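PDB 3FD9: uncharacterized protein from Pseudomonas aeruginosa UCBPP-PA14, which holds back expression of the type III secretion genes by disrupting self-association and DNA binding of the transcriptional activator ExsA. Local coordinates for residues 188-193 against 210-215. Numbering follows the deposited sequence.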
loop_
_atom_site.group_PDB
_atom_site.type_symbol
_atom_site.label_atom_id
_atom_site.label_comp_id
_atom_site.label_asym_id
_atom_site.label_seq_id
_atom_site.Cartn_x
_atom_site.Cartn_y
_atom_site.Cartn_z
ATOM N N SER A 188 2.185 35.665 0.151
ATOM C CA SER A 188 2.710 37.023 0.203
ATOM C C SER A 188 3.895 37.151 1.154
ATOM O O SER A 188 4.793 37.964 0.925
ATOM C CB SER A 188 1.613 38.007 0.612
ATOM O OG SER A 188 0.629 38.124 -0.401
ATOM N N ALA A 189 3.895 36.349 2.216
ATOM C CA ALA A 189 4.887 36.486 3.282
ATOM C C ALA A 189 6.195 35.760 2.975
ATOM O O ALA A 189 7.205 35.972 3.649
ATOM C CB ALA A 189 4.318 36.005 4.591
ATOM N N TRP A 190 6.156 34.892 1.966
ATOM C CA TRP A 190 7.324 34.139 1.518
ATOM C C TRP A 190 7.178 33.848 0.037
ATOM O O TRP A 190 6.943 32.703 -0.354
ATOM C CB TRP A 190 7.435 32.812 2.258
ATOM C CG TRP A 190 8.772 32.151 2.093
ATOM C CD1 TRP A 190 9.750 32.487 1.206
ATOM C CD2 TRP A 190 9.264 31.021 2.824
ATOM N NE1 TRP A 190 10.831 31.648 1.349
ATOM C CE2 TRP A 190 10.553 30.734 2.334
ATOM C CE3 TRP A 190 8.743 30.229 3.852
ATOM C CZ2 TRP A 190 11.328 29.690 2.837
ATOM C CZ3 TRP A 190 9.513 29.190 4.347
ATOM C CH2 TRP A 190 10.792 28.931 3.839
ATOM N N PRO A 191 7.326 34.885 -0.793
ATOM C CA PRO A 191 7.040 34.811 -2.230
ATOM C C PRO A 191 7.773 33.671 -2.929
ATOM O O PRO A 191 7.156 32.982 -3.739
ATOM C CB PRO A 191 7.542 36.160 -2.751
ATOM C CG PRO A 191 7.505 37.068 -1.549
ATOM C CD PRO A 191 7.865 36.196 -0.398
ATOM N N ASN A 192 9.052 33.468 -2.615
ATOM C CA ASN A 192 9.884 32.514 -3.350
ATOM C C ASN A 192 9.932 31.093 -2.795
ATOM O O ASN A 192 10.854 30.336 -3.111
ATOM C CB ASN A 192 11.315 33.035 -3.478
ATOM C CG ASN A 192 11.406 34.299 -4.303
ATOM O OD1 ASN A 192 12.229 35.170 -4.019
ATOM N ND2 ASN A 192 10.564 34.410 -5.330
ATOM N N TRP A 193 8.948 30.727 -1.975
ATOM C CA TRP A 193 8.866 29.365 -1.448
ATOM C C TRP A 193 8.757 28.372 -2.596
ATOM O O TRP A 193 9.459 27.378 -2.611
ATOM C CB TRP A 193 7.690 29.227 -0.481
ATOM C CG TRP A 193 7.257 27.814 -0.175
ATOM C CD1 TRP A 193 6.116 27.200 -0.603
ATOM C CD2 TRP A 193 7.937 26.859 0.648
ATOM N NE1 TRP A 193 6.048 25.920 -0.107
ATOM C CE2 TRP A 193 7.156 25.687 0.663
ATOM C CE3 TRP A 193 9.131 26.882 1.368
ATOM C CZ2 TRP A 193 7.531 24.549 1.365
ATOM C CZ3 TRP A 193 9.505 25.761 2.061
ATOM C CH2 TRP A 193 8.708 24.603 2.058
ATOM N N GLU A 210 15.379 32.283 -1.015
ATOM C CA GLU A 210 15.537 33.628 -0.478
ATOM C C GLU A 210 14.884 34.689 -1.359
ATOM O O GLU A 210 14.788 34.525 -2.580
ATOM C CB GLU A 210 17.004 33.948 -0.187
ATOM C CG GLU A 210 17.997 33.403 -1.193
ATOM C CD GLU A 210 19.308 33.000 -0.534
ATOM O OE1 GLU A 210 19.262 32.452 0.592
ATOM O OE2 GLU A 210 20.381 33.221 -1.141
ATOM N N PRO A 211 14.422 35.785 -0.733
ATOM C CA PRO A 211 14.619 36.052 0.694
ATOM C C PRO A 211 13.657 35.252 1.567
ATOM O O PRO A 211 12.466 35.184 1.253
ATOM C CB PRO A 211 14.289 37.548 0.817
ATOM C CG PRO A 211 13.866 38.006 -0.563
ATOM C CD PRO A 211 13.541 36.789 -1.345
ATOM N N ILE A 212 14.160 34.680 2.657
ATOM C CA ILE A 212 13.317 33.922 3.582
ATOM C C ILE A 212 12.777 34.817 4.695
ATOM O O ILE A 212 13.422 35.794 5.068
ATOM C CB ILE A 212 14.094 32.749 4.216
ATOM C CG1 ILE A 212 14.967 33.244 5.359
ATOM C CG2 ILE A 212 14.957 32.043 3.174
ATOM C CD1 ILE A 212 15.233 32.195 6.394
ATOM N N PRO A 213 11.594 34.485 5.238
ATOM C CA PRO A 213 10.986 35.270 6.322
ATOM C C PRO A 213 11.971 35.515 7.456
ATOM O O PRO A 213 12.796 34.650 7.720
ATOM C CB PRO A 213 9.847 34.371 6.800
ATOM C CG PRO A 213 9.476 33.583 5.598
ATOM C CD PRO A 213 10.763 33.330 4.866
ATOM N N GLU A 214 11.890 36.664 8.117
ATOM C CA GLU A 214 12.905 37.038 9.096
ATOM C C GLU A 214 12.884 36.098 10.293
ATOM O O GLU A 214 13.911 35.849 10.922
ATOM C CB GLU A 214 12.719 38.492 9.543
ATOM C CG GLU A 214 14.023 39.235 9.859
ATOM C CD GLU A 214 14.546 38.977 11.273
ATOM O OE1 GLU A 214 13.799 39.226 12.247
ATOM O OE2 GLU A 214 15.715 38.544 11.412
ATOM N N VAL A 215 11.707 35.565 10.592
ATOM C CA VAL A 215 11.519 34.698 11.748
ATOM C C VAL A 215 12.164 33.320 11.567
ATOM O O VAL A 215 12.150 32.490 12.471
ATOM C CB VAL A 215 10.023 34.510 12.041
ATOM C CG1 VAL A 215 9.398 33.563 11.018
ATOM C CG2 VAL A 215 9.810 33.996 13.470
#
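W190 and P213 make the main apolar contact. P213 CD comes down over one face of the indole, in a CH-pi contact. It lies 3.5 Å from the centroid of the five-membered ring of W190, 13° off the ring normal. P213 CG lies beside it and also reaches the backbone of 188-193, 3.8 Å from A189 O. The first bond of the W190 side chain does not point at residues 210-215. With CG anti to the backbone N (chi1 -166°) and beside the carbonyl carbon, the indole still lies where P213 CD can sit over its face. Further along the indole, W190 CZ2 meets I212 CG2 at 4.3 Å.

The opposite face of the W190 ring is taken by W193, with its CE3 offset toward the rim. W111 of helix 96-115 meets W190 edge-to-face and also touches A189 and P213.

Residues W190 to W193 form a type I beta turn, with a backbone hydrogen bond from W193 N to W190 O. It links the long helix 157-189 to helix 193-203. Residues 210-215 belong to the loop before helix 217-223, in the C-terminal domain of ExsD. The touching parts of the two segments run nearly antiparallel, 165° apart.

The indole nitrogen has its polar partner outside the two segments. W190 NE1 is hydrogen-bonded to F209 O, just ahead of 210-215. This ties the buried tryptophan's N-H to the same loop that packs on its face.

N192 is at the N-cap position of helix 193-203, but its side chain makes no capping bond. That side chain sets out toward residues 210-215 and packs against the backbone at the cis peptide bond between E210 and P211.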